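Side-chain contacts in saframycin Mx1 synthetase B (Legionella pneumophila subsp. pneumophila, PDB 3KXW), which belongs to the ANL superfamily of AMP-binding enzymes, in which a large N-terminal part is followed by a smaller C-terminal domain: residues H49-A54 with S157-T162; K384-D387 with I392-D395; A547-T552 with R558-K563. All coordinates share one frame; numbering follows the deposited sequence.

Contact 1: residues H49-A54 with S157-T162; sequences HAKAIA and SSWQPT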
ATOM      1  N   HIS A  49     -19.346 -18.770  -0.885  1.00 17.33           N
ATOM      2  CA  HIS A  49     -19.661 -17.392  -0.478  1.00 15.17           C
ATOM      3  C   HIS A  49     -19.720 -16.431  -1.661  1.00 14.40           C
ATOM      4  O   HIS A  49     -20.652 -15.648  -1.782  1.00 13.75           O
ATOM      5  CB  HIS A  49     -18.677 -16.875   0.589  1.00 17.62           C
ATOM      6  CG  HIS A  49     -18.955 -17.416   1.956  1.00 18.80           C
ATOM      7  ND1 HIS A  49     -19.998 -16.964   2.734  1.00 23.32           N
ATOM      8  CD2 HIS A  49     -18.347 -18.390   2.673  1.00 21.34           C
ATOM      9  CE1 HIS A  49     -20.017 -17.628   3.877  1.00 26.29           C
ATOM     10  NE2 HIS A  49     -19.030 -18.506   3.863  1.00 24.93           N
ATOM     11  N   ALA A  50     -18.727 -16.508  -2.547  1.00 15.26           N
ATOM     12  CA  ALA A  50     -18.705 -15.683  -3.753  1.00 14.57           C
ATOM     13  C   ALA A  50     -19.949 -15.869  -4.612  1.00 15.24           C
ATOM     14  O   ALA A  50     -20.543 -14.892  -5.104  1.00 14.05           O
ATOM     15  CB  ALA A  50     -17.418 -15.940  -4.567  1.00 13.91           C
ATOM     16  N   LYS A  51     -20.358 -17.124  -4.799  1.00 14.77           N
ATOM     17  CA  LYS A  51     -21.583 -17.410  -5.548  1.00 16.07           C
ATOM     18  C   LYS A  51     -22.823 -16.841  -4.876  1.00 15.81           C
ATOM     19  O   LYS A  51     -23.678 -16.251  -5.551  1.00 15.26           O
ATOM     20  CB  LYS A  51     -21.749 -18.920  -5.767  1.00 16.46           C
ATOM     21  CG  LYS A  51     -20.712 -19.487  -6.726  1.00 16.54           C
ATOM     22  CD  LYS A  51     -20.570 -21.004  -6.596  1.00 16.96           C
ATOM     23  CE  LYS A  51     -20.104 -21.612  -7.906  1.00 19.68           C
ATOM     24  NZ  LYS A  51     -19.556 -22.970  -7.704  1.00 18.41           N
ATOM     25  N   ALA A  52     -22.919 -17.015  -3.557  1.00 14.69           N
ATOM     26  CA  ALA A  52     -24.050 -16.483  -2.794  1.00 16.45           C
ATOM     27  C   ALA A  52     -24.142 -14.960  -2.922  1.00 16.64           C
ATOM     28  O   ALA A  52     -25.226 -14.392  -3.092  1.00 14.59           O
ATOM     29  CB  ALA A  52     -23.939 -16.893  -1.322  1.00 15.83           C
ATOM     30  N   ILE A  53     -22.996 -14.295  -2.826  1.00 15.25           N
ATOM     31  CA  ILE A  53     -22.974 -12.843  -2.913  1.00 14.93           C
ATOM     32  C   ILE A  53     -23.294 -12.392  -4.324  1.00 14.61           C
ATOM     33  O   ILE A  53     -24.075 -11.450  -4.522  1.00 15.69           O
ATOM     34  CB  ILE A  53     -21.609 -12.282  -2.448  1.00 13.08           C
ATOM     35  CG1 ILE A  53     -21.467 -12.512  -0.945  1.00 13.53           C
ATOM     36  CG2 ILE A  53     -21.452 -10.798  -2.849  1.00 12.99           C
ATOM     37  CD1 ILE A  53     -20.017 -12.461  -0.431  1.00 14.34           C
ATOM     38  N   ALA A  54     -22.721 -13.069  -5.315  1.00 14.13           N
ATOM     39  CA  ALA A  54     -23.034 -12.739  -6.704  1.00 15.08           C
ATOM     40  C   ALA A  54     -24.531 -12.931  -7.015  1.00 16.74           C
ATOM     41  O   ALA A  54     -25.133 -12.135  -7.741  1.00 14.81           O
ATOM     42  CB  ALA A  54     -22.143 -13.541  -7.681  1.00 14.26           C
ATOM     43  N   SER A 157     -26.527 -21.584  -5.192  1.00 21.32           N
ATOM     44  CA  SER A 157     -26.911 -22.341  -6.385  1.00 22.12           C
ATOM     45  C   SER A 157     -27.745 -21.481  -7.323  1.00 22.87           C
ATOM     46  O   SER A 157     -28.017 -21.877  -8.451  1.00 23.99           O
ATOM     47  CB  SER A 157     -27.680 -23.628  -6.022  1.00 22.58           C
ATOM     48  OG  SER A 157     -28.965 -23.326  -5.507  1.00 22.20           O
ATOM     49  N   SER A 158     -28.153 -20.303  -6.862  1.00 19.99           N
ATOM     50  CA  SER A 158     -28.910 -19.415  -7.723  1.00 21.57           C
ATOM     51  C   SER A 158     -28.026 -18.548  -8.632  1.00 22.24           C
ATOM     52  O   SER A 158     -28.534 -17.828  -9.494  1.00 22.03           O
ATOM     53  CB  SER A 158     -29.860 -18.543  -6.910  1.00 23.74           C
ATOM     54  OG  SER A 158     -30.982 -19.302  -6.469  1.00 25.96           O
ATOM     55  N   TRP A 159     -26.708 -18.622  -8.456  1.00 21.61           N
ATOM     56  CA  TRP A 159     -25.823 -17.738  -9.217  1.00 19.57           C
ATOM     57  C   TRP A 159     -25.900 -18.028 -10.723  1.00 21.56           C
ATOM     58  O   TRP A 159     -25.909 -19.182 -11.131  1.00 23.05           O
ATOM     59  CB  TRP A 159     -24.382 -17.857  -8.713  1.00 18.63           C
ATOM     60  CG  TRP A 159     -23.344 -17.204  -9.595  1.00 17.40           C
ATOM     61  CD1 TRP A 159     -23.234 -15.868  -9.890  1.00 17.22           C
ATOM     62  CD2 TRP A 159     -22.259 -17.852 -10.267  1.00 18.43           C
ATOM     63  NE1 TRP A 159     -22.152 -15.651 -10.709  1.00 16.21           N
ATOM     64  CE2 TRP A 159     -21.532 -16.853 -10.950  1.00 17.19           C
ATOM     65  CE3 TRP A 159     -21.830 -19.183 -10.366  1.00 17.10           C
ATOM     66  CZ2 TRP A 159     -20.411 -17.146 -11.724  1.00 19.66           C
ATOM     67  CZ3 TRP A 159     -20.701 -19.467 -11.131  1.00 20.13           C
ATOM     68  CH2 TRP A 159     -20.011 -18.452 -11.803  1.00 16.80           C
ATOM     69  N   GLN A 160     -25.958 -16.980 -11.542  1.00 21.28           N
ATOM     70  CA  GLN A 160     -25.909 -17.166 -12.998  1.00 22.04           C
ATOM     71  C   GLN A 160     -24.581 -16.657 -13.546  1.00 20.47           C
ATOM     72  O   GLN A 160     -24.345 -15.458 -13.544  1.00 21.37           O
ATOM     73  CB  GLN A 160     -27.062 -16.413 -13.668  1.00 22.31           C
ATOM     74  CG  GLN A 160     -28.444 -16.866 -13.200  1.00 28.07           C
ATOM     75  CD  GLN A 160     -28.948 -18.084 -13.957  1.00 32.81           C
ATOM     76  OE1 GLN A 160     -28.232 -18.655 -14.790  1.00 33.80           O
ATOM     77  NE2 GLN A 160     -30.190 -18.486 -13.680  1.00 39.87           N
ATOM     78  N   PRO A 161     -23.718 -17.566 -14.026  1.00 20.88           N
ATOM     79  CA  PRO A 161     -22.432 -17.173 -14.613  1.00 21.29           C
ATOM     80  C   PRO A 161     -22.652 -16.150 -15.723  1.00 24.90           C
ATOM     81  O   PRO A 161     -23.621 -16.268 -16.480  1.00 23.86           O
ATOM     82  CB  PRO A 161     -21.885 -18.476 -15.209  1.00 24.18           C
ATOM     83  CG  PRO A 161     -22.677 -19.582 -14.554  1.00 23.52           C
ATOM     84  CD  PRO A 161     -24.004 -19.004 -14.176  1.00 21.03           C
ATOM     85  N   THR A 162     -21.775 -15.156 -15.808  1.00 21.35           N
ATOM     86  CA  THR A 162     -21.848 -14.159 -16.867  1.00 22.34           C
ATOM     87  C   THR A 162     -20.750 -14.485 -17.868  1.00 24.45           C
ATOM     88  O   THR A 162     -19.948 -15.375 -17.631  1.00 24.45           O
ATOM     89  CB  THR A 162     -21.691 -12.715 -16.310  1.00 24.71           C
ATOM     90  OG1 THR A 162     -20.370 -12.540 -15.784  1.00 24.25           O
ATOM     91  CG2 THR A 162     -22.696 -12.457 -15.194  1.00 23.52           C
TER

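Contact 2: residues K384-D387 with I392-D395; sequences KIID and IPCD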
ATOM      1  N   LYS A 384      11.265   1.410 -19.776  1.00 14.80           N
ATOM      2  CA  LYS A 384      12.147   2.333 -20.479  1.00 18.08           C
ATOM      3  C   LYS A 384      12.366   3.609 -19.674  1.00 17.13           C
ATOM      4  O   LYS A 384      11.464   4.081 -18.989  1.00 17.23           O
ATOM      5  CB  LYS A 384      11.578   2.690 -21.863  1.00 19.22           C
ATOM      6  CG  LYS A 384      11.790   1.600 -22.883  1.00 24.06           C
ATOM      7  CD  LYS A 384      11.379   2.076 -24.266  1.00 27.80           C
ATOM      8  CE  LYS A 384      11.511   0.957 -25.303  1.00 30.31           C
ATOM      9  NZ  LYS A 384      12.791   0.247 -25.140  1.00 33.43           N
ATOM     10  N   ILE A 385      13.570   4.165 -19.743  1.00 15.88           N
ATOM     11  CA  ILE A 385      13.851   5.430 -19.087  1.00 16.19           C
ATOM     12  C   ILE A 385      13.821   6.484 -20.180  1.00 18.26           C
ATOM     13  O   ILE A 385      14.656   6.474 -21.088  1.00 18.21           O
ATOM     14  CB  ILE A 385      15.221   5.450 -18.360  1.00 16.92           C
ATOM     15  CG1 ILE A 385      15.400   4.225 -17.462  1.00 15.66           C
ATOM     16  CG2 ILE A 385      15.376   6.736 -17.546  1.00 16.20           C
ATOM     17  CD1 ILE A 385      14.393   4.159 -16.273  1.00 15.84           C
ATOM     18  N   ILE A 386      12.841   7.374 -20.091  1.00 16.28           N
ATOM     19  CA  ILE A 386      12.569   8.349 -21.129  1.00 17.65           C
ATOM     20  C   ILE A 386      12.574   9.764 -20.544  1.00 19.20           C
ATOM     21  O   ILE A 386      11.957  10.009 -19.510  1.00 17.46           O
ATOM     22  CB  ILE A 386      11.176   8.105 -21.749  1.00 17.82           C
ATOM     23  CG1 ILE A 386      11.016   6.658 -22.243  1.00 18.52           C
ATOM     24  CG2 ILE A 386      10.883   9.125 -22.847  1.00 19.75           C
ATOM     25  CD1 ILE A 386      11.946   6.256 -23.391  1.00 21.94           C
ATOM     26  N   ASP A 387      13.286  10.690 -21.188  1.00 20.36           N
ATOM     27  CA  ASP A 387      13.260  12.096 -20.774  1.00 22.37           C
ATOM     28  C   ASP A 387      11.828  12.657 -20.859  1.00 22.42           C
ATOM     29  O   ASP A 387      11.203  12.608 -21.918  1.00 22.38           O
ATOM     30  CB  ASP A 387      14.262  12.895 -21.625  1.00 24.94           C
ATOM     31  CG  ASP A 387      14.371  14.345 -21.207  1.00 25.92           C
ATOM     32  OD1 ASP A 387      13.350  15.051 -21.190  1.00 27.26           O
ATOM     33  OD2 ASP A 387      15.492  14.794 -20.936  1.00 29.68           O
ATOM     34  N   ILE A 392      12.824  11.730 -25.489  1.00 25.09           N
ATOM     35  CA  ILE A 392      13.906  10.946 -26.055  1.00 24.79           C
ATOM     36  C   ILE A 392      14.450   9.951 -25.020  1.00 21.70           C
ATOM     37  O   ILE A 392      14.657  10.309 -23.865  1.00 22.68           O
ATOM     38  CB  ILE A 392      15.015  11.880 -26.534  1.00 25.43           C
ATOM     39  CG1 ILE A 392      14.460  12.849 -27.596  1.00 26.69           C
ATOM     40  CG2 ILE A 392      16.207  11.081 -27.064  1.00 24.74           C
ATOM     41  CD1 ILE A 392      15.389  14.024 -27.884  1.00 27.51           C
ATOM     42  N   PRO A 393      14.689   8.703 -25.433  1.00 21.73           N
ATOM     43  CA  PRO A 393      15.203   7.691 -24.501  1.00 21.56           C
ATOM     44  C   PRO A 393      16.494   8.119 -23.827  1.00 23.05           C
ATOM     45  O   PRO A 393      17.352   8.777 -24.435  1.00 23.63           O
ATOM     46  CB  PRO A 393      15.453   6.476 -25.391  1.00 23.82           C
ATOM     47  CG  PRO A 393      14.502   6.652 -26.535  1.00 24.69           C
ATOM     48  CD  PRO A 393      14.437   8.144 -26.768  1.00 23.71           C
ATOM     49  N   CYS A 394      16.631   7.759 -22.558  1.00 19.22           N
ATOM     50  CA  CYS A 394      17.844   8.079 -21.817  1.00 21.22           C
ATOM     51  C   CYS A 394      18.852   6.957 -21.989  1.00 22.52           C
ATOM     52  O   CYS A 394      18.468   5.821 -22.168  1.00 21.27           O
ATOM     53  CB  CYS A 394      17.527   8.209 -20.330  1.00 20.44           C
ATOM     54  SG  CYS A 394      16.535   9.626 -19.935  1.00 19.93           S
ATOM     55  N   ASP A 395      20.140   7.289 -21.924  1.00 22.94           N
ATOM     56  CA  ASP A 395      21.189   6.288 -21.820  1.00 22.61           C
ATOM     57  C   ASP A 395      21.098   5.547 -20.475  1.00 21.30           C
ATOM     58  O   ASP A 395      20.466   6.027 -19.531  1.00 21.03           O
ATOM     59  CB  ASP A 395      22.569   6.969 -21.882  1.00 23.09           C
ATOM     60  CG  ASP A 395      22.921   7.503 -23.265  1.00 26.82           C
ATOM     61  OD1 ASP A 395      22.294   7.115 -24.276  1.00 26.34           O
ATOM     62  OD2 ASP A 395      23.870   8.309 -23.342  1.00 29.85           O
TER

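Contact 3: residues A547-T552 with R558-K563; sequences AMPHTT and RNFCRK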
ATOM      1  N   ALA A 547       4.582  27.902  22.751  1.00 28.71           N
ATOM      2  CA  ALA A 547       5.869  28.083  22.095  1.00 28.91           C
ATOM      3  C   ALA A 547       5.690  28.483  20.623  1.00 30.84           C
ATOM      4  O   ALA A 547       6.606  29.015  20.008  1.00 34.38           O
ATOM      5  CB  ALA A 547       6.736  26.838  22.221  1.00 27.29           C
HETATM    6  N   MSE A 548       4.509  28.214  20.077  1.00 29.55           N
HETATM    7  CA  MSE A 548       4.137  28.701  18.747  1.00 30.99           C
HETATM    8  C   MSE A 548       3.367  30.011  18.843  1.00 34.21           C
HETATM    9  O   MSE A 548       2.397  30.114  19.595  1.00 32.93           O
HETATM   10  CB  MSE A 548       3.266  27.676  18.028  1.00 30.92           C
HETATM   11  CG  MSE A 548       3.916  26.311  17.887  1.00 29.46           C
HETATM   12 SE   MSE A 548       2.745  25.036  16.939  1.00 36.73          SE
HETATM   13  CE  MSE A 548       3.851  23.430  17.171  1.00 22.28           C
ATOM     14  N   PRO A 549       3.768  31.010  18.047  1.00 35.03           N
ATOM     15  CA  PRO A 549       3.159  32.339  18.175  1.00 35.55           C
ATOM     16  C   PRO A 549       1.653  32.307  17.909  1.00 36.55           C
ATOM     17  O   PRO A 549       1.181  31.491  17.108  1.00 34.23           O
ATOM     18  CB  PRO A 549       3.891  33.169  17.105  1.00 37.89           C
ATOM     19  CG  PRO A 549       5.159  32.409  16.816  1.00 37.64           C
ATOM     20  CD  PRO A 549       4.785  30.957  16.984  1.00 36.32           C
ATOM     21  N   HIS A 550       0.906  33.177  18.584  1.00 34.24           N
ATOM     22  CA  HIS A 550      -0.527  33.253  18.356  1.00 33.56           C
ATOM     23  C   HIS A 550      -0.796  33.510  16.886  1.00 35.08           C
ATOM     24  O   HIS A 550      -0.138  34.343  16.254  1.00 33.98           O
ATOM     25  CB  HIS A 550      -1.176  34.361  19.191  1.00 34.48           C
ATOM     26  CG  HIS A 550      -2.555  34.722  18.728  1.00 33.10           C
ATOM     27  ND1 HIS A 550      -3.684  34.044  19.144  1.00 35.95           N
ATOM     28  CD2 HIS A 550      -2.984  35.665  17.857  1.00 30.89           C
ATOM     29  CE1 HIS A 550      -4.750  34.566  18.560  1.00 35.18           C
ATOM     30  NE2 HIS A 550      -4.353  35.552  17.772  1.00 35.32           N
ATOM     31  N   THR A 551      -1.765  32.787  16.343  1.00 34.23           N
ATOM     32  CA  THR A 551      -2.188  33.003  14.969  1.00 34.72           C
ATOM     33  C   THR A 551      -3.432  32.193  14.691  1.00 35.43           C
ATOM     34  O   THR A 551      -3.690  31.172  15.330  1.00 36.38           O
ATOM     35  CB  THR A 551      -1.081  32.641  13.932  1.00 35.88           C
ATOM     36  OG1 THR A 551      -1.600  32.777  12.597  1.00 34.88           O
ATOM     37  CG2 THR A 551      -0.597  31.208  14.133  1.00 33.48           C
ATOM     38  N   THR A 552      -4.214  32.664  13.735  1.00 33.56           N
ATOM     39  CA  THR A 552      -5.413  31.967  13.339  1.00 35.82           C
ATOM     40  C   THR A 552      -5.115  31.263  12.018  1.00 35.34           C
ATOM     41  O   THR A 552      -6.015  30.729  11.384  1.00 36.05           O
ATOM     42  CB  THR A 552      -6.594  32.949  13.171  1.00 34.06           C
ATOM     43  OG1 THR A 552      -6.274  33.925  12.172  1.00 38.82           O
ATOM     44  CG2 THR A 552      -6.870  33.672  14.475  1.00 35.59           C
ATOM     45  N   ARG A 558       2.695  26.858  10.698  1.00 25.40           N
ATOM     46  CA  ARG A 558       3.472  25.813  10.044  1.00 26.94           C
ATOM     47  C   ARG A 558       4.817  26.354   9.569  1.00 25.66           C
ATOM     48  O   ARG A 558       5.859  25.708   9.728  1.00 24.47           O
ATOM     49  CB  ARG A 558       2.654  25.331   8.844  1.00 28.09           C
ATOM     50  CG  ARG A 558       3.106  24.095   8.182  1.00 27.25           C
ATOM     51  CD  ARG A 558       2.042  23.630   7.180  1.00 24.72           C
ATOM     52  NE  ARG A 558       0.690  23.653   7.733  1.00 24.35           N
ATOM     53  CZ  ARG A 558      -0.342  24.252   7.147  1.00 26.87           C
ATOM     54  NH1 ARG A 558      -0.179  24.860   5.986  1.00 28.22           N
ATOM     55  NH2 ARG A 558      -1.547  24.215   7.700  1.00 25.75           N
ATOM     56  N   ASN A 559       4.801  27.550   8.987  1.00 23.43           N
ATOM     57  CA  ASN A 559       6.047  28.174   8.533  1.00 27.91           C
ATOM     58  C   ASN A 559       6.994  28.515   9.674  1.00 27.55           C
ATOM     59  O   ASN A 559       8.206  28.403   9.535  1.00 28.83           O
ATOM     60  CB  ASN A 559       5.761  29.416   7.692  1.00 27.74           C
ATOM     61  CG  ASN A 559       5.114  29.074   6.369  1.00 30.64           C
ATOM     62  OD1 ASN A 559       5.213  27.939   5.899  1.00 29.23           O
ATOM     63  ND2 ASN A 559       4.426  30.049   5.765  1.00 28.08           N
ATOM     64  N   PHE A 560       6.430  28.919  10.805  1.00 29.06           N
ATOM     65  CA  PHE A 560       7.236  29.205  11.992  1.00 28.86           C
ATOM     66  C   PHE A 560       7.969  27.950  12.455  1.00 30.33           C
ATOM     67  O   PHE A 560       9.173  27.988  12.713  1.00 30.49           O
ATOM     68  CB  PHE A 560       6.365  29.765  13.124  1.00 30.04           C
ATOM     69  CG  PHE A 560       7.073  29.831  14.453  1.00 32.85           C
ATOM     70  CD1 PHE A 560       7.655  31.013  14.887  1.00 36.82           C
ATOM     71  CD2 PHE A 560       7.169  28.708  15.260  1.00 33.51           C
ATOM     72  CE1 PHE A 560       8.316  31.078  16.113  1.00 37.68           C
ATOM     73  CE2 PHE A 560       7.837  28.761  16.478  1.00 36.59           C
ATOM     74  CZ  PHE A 560       8.410  29.949  16.901  1.00 37.90           C
ATOM     75  N   CYS A 561       7.238  26.837  12.541  1.00 28.29           N
ATOM     76  CA  CYS A 561       7.800  25.580  13.023  1.00 27.18           C
ATOM     77  C   CYS A 561       8.855  25.053  12.069  1.00 28.06           C
ATOM     78  O   CYS A 561       9.895  24.534  12.481  1.00 31.10           O
ATOM     79  CB  CYS A 561       6.705  24.517  13.166  1.00 24.97           C
ATOM     80  SG  CYS A 561       5.479  24.842  14.454  1.00 24.50           S
ATOM     81  N   ARG A 562       8.569  25.149  10.781  1.00 25.95           N
ATOM     82  CA  ARG A 562       9.530  24.699   9.788  1.00 28.34           C
ATOM     83  C   ARG A 562      10.822  25.512   9.899  1.00 32.69           C
ATOM     84  O   ARG A 562      11.916  24.954   9.864  1.00 30.72           O
ATOM     85  CB  ARG A 562       8.933  24.807   8.390  1.00 27.26           C
ATOM     86  CG  ARG A 562       9.907  24.516   7.282  1.00 32.05           C
ATOM     87  CD  ARG A 562       9.316  24.970   5.949  1.00 30.72           C
ATOM     88  NE  ARG A 562       8.341  24.022   5.408  1.00 34.19           N
ATOM     89  CZ  ARG A 562       8.668  22.886   4.793  1.00 33.91           C
ATOM     90  NH1 ARG A 562       9.951  22.546   4.667  1.00 36.78           N
ATOM     91  NH2 ARG A 562       7.719  22.086   4.317  1.00 28.36           N
ATOM     92  N   LYS A 563      10.678  26.826  10.076  1.00 33.24           N
ATOM     93  CA  LYS A 563      11.828  27.732  10.095  1.00 34.66           C
ATOM     94  C   LYS A 563      12.669  27.607  11.356  1.00 38.23           C
ATOM     95  O   LYS A 563      13.896  27.734  11.307  1.00 40.51           O
ATOM     96  CB  LYS A 563      11.386  29.187   9.908  1.00 35.55           C
ATOM     97  CG  LYS A 563      12.461  30.186  10.328  1.00 42.44           C
ATOM     98  CD  LYS A 563      12.032  31.634  10.128  1.00 44.93           C
ATOM     99  CE  LYS A 563      13.107  32.585  10.647  1.00 49.27           C
ATOM    100  NZ  LYS A 563      13.311  33.751   9.735  1.00 51.93           N
TER

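Contact 1: residues H49-A54 with S157-T162
With chi1 at 168°, W159 swings its indole away from its own backbone N and against helix 43-59. There K51, whose CG lies beside the backbone N and anti to the carbonyl carbon (chi1 -69°), sends an extended chain past the benzo half of the ring. Two of its methylenes make the touch: CG stands 3.8 Å from W159 CE3, and CE approaches W159 CZ3 to 3.9 Å. The lysine chain and the indole cross at a slant. A54, one helical turn on, meets the pyrrole half, its CB 3.4 Å from W159 CD1. The indole thus spans one turn of the helix, with the backbone of K51 also close, O to W159 CB at 3.6 Å. Within the AMP-binding part of the protein, the irregular connection between strands 143-147 and 169-174 packs on helix 43-59 largely through W159, with Q160 O also bonded to Q58. From the other side of the indole plane, P161 N sits 3.8 Å above the ring centre. The polar ends look beyond the two segments. W159 NE1 bonds to Y87 O of helix 76-87, which would hold the rotation of the indole, and K51 NZ forms a salt bridge with D47.

Contact 2: residues K384-D387 with I392-D395
I386 and P393 lie side by side and point the same way, across the single antiparallel bridge that joins the end of strand 382-386 to the returning loop. They form a non-hydrogen-bonded pair, as their CA atoms 4.3 Å apart and the bonds that flank them show. On their face of the bridge the CD1 branch of I386 does the touching. With chi1 at -54°, CG1 stands beside the backbone N, and CD1 reaches P393 CA at 3.7 Å and P393 CB at 4.0 Å. W403 of strand 400-405 also packs on I386.

I385 and C394 use the other face of the bridge. I385 CG2, anti to its own backbone N, lies 3.8 Å from C394 CB, while I402 packs on the same isoleucine. C394 points toward strand 382-386, and its SG comes near D387 N without bonding to it.

Two backbone bonds flank I386 and P393: C394 N donates to I385 O over 2.8 Å, and D387 N donates to I392 O over 3.0 Å. The carboxylate of D387 turns back into the connecting turn, OD1 accepting from the backbone N of D389 and of T390.

The bridge lies in the connection between antiparallel strands 382-386 and 400-405, so the chain folds back on the end of the first before entering the second; K384 and I386 bond W403 and E401 there.

The chemistry suits the positions: proline, which has no N-H, occupies the bridge residue whose N is not called on by the opposite backbone, so the polar pairing falls to its neighbours and apolar contacts form on both faces.

Contact 3: residues A547-T552 with R558-K563
M548, present as selenomethionine, runs from the loop 547-552 toward C561 of helix 554-567. From CB the chain leaves with chi1 at -57°, CG beside the backbone N, and is fully extended after that, so that three successive atoms skirt one sulfur. CG is 4.0 Å from C561 SG, SE is 3.7 Å from that SG, and the terminal CE ends nearest to C561 SG, at 3.5 Å. The contact is apolar, and M505 of strand 499-508 touches both residues, so C561 is on the sheet-facing side of the helix and M548 fills in beside it.

Next to it, P549 covers one face of the F560 ring. Its CD stands 3.4 Å from the F560 ring centroid and only 6° off the ring normal, a CH-pi contact, while P549 CG lies 3.4 Å from F560 CD1. A547 O approaches the ring obliquely, 3.7 Å from F560 CZ. No hydrogen bond crosses between the segments; the backbone N of M548 is instead bound by E507.

C561 also packs on A490 and F492 of strand 486-496. The arrangement is that of an alpha/beta domain, here the C-terminal domain of an ANL-type protein, in which a helix lies on a sheet and the loop leading into it folds back on the helix flank.

From the N terminus, contact 1 comes first and closes a long span of chain: 102 residues, with both helices and strands, separate the segments 49-54 and 157-162. Contact 2 opens only after this, and joins 384-387 to 392-395 across four residues, within the connection from strand 382-386 to strand 400-405. Contact 3 is similarly local, with five residues between 547-552 and 558-563, four of them the start of helix 554-567. The three follow in series; none nests in or crosses another. Contacts 1 and 2 both belong to the AMP-binding part, their centres about 48 Å apart, whereas contact 3 belongs to the C-terminal domain. Contacts 1 and 3, centres about 58 Å apart, lie on opposite sides of the chain's centre.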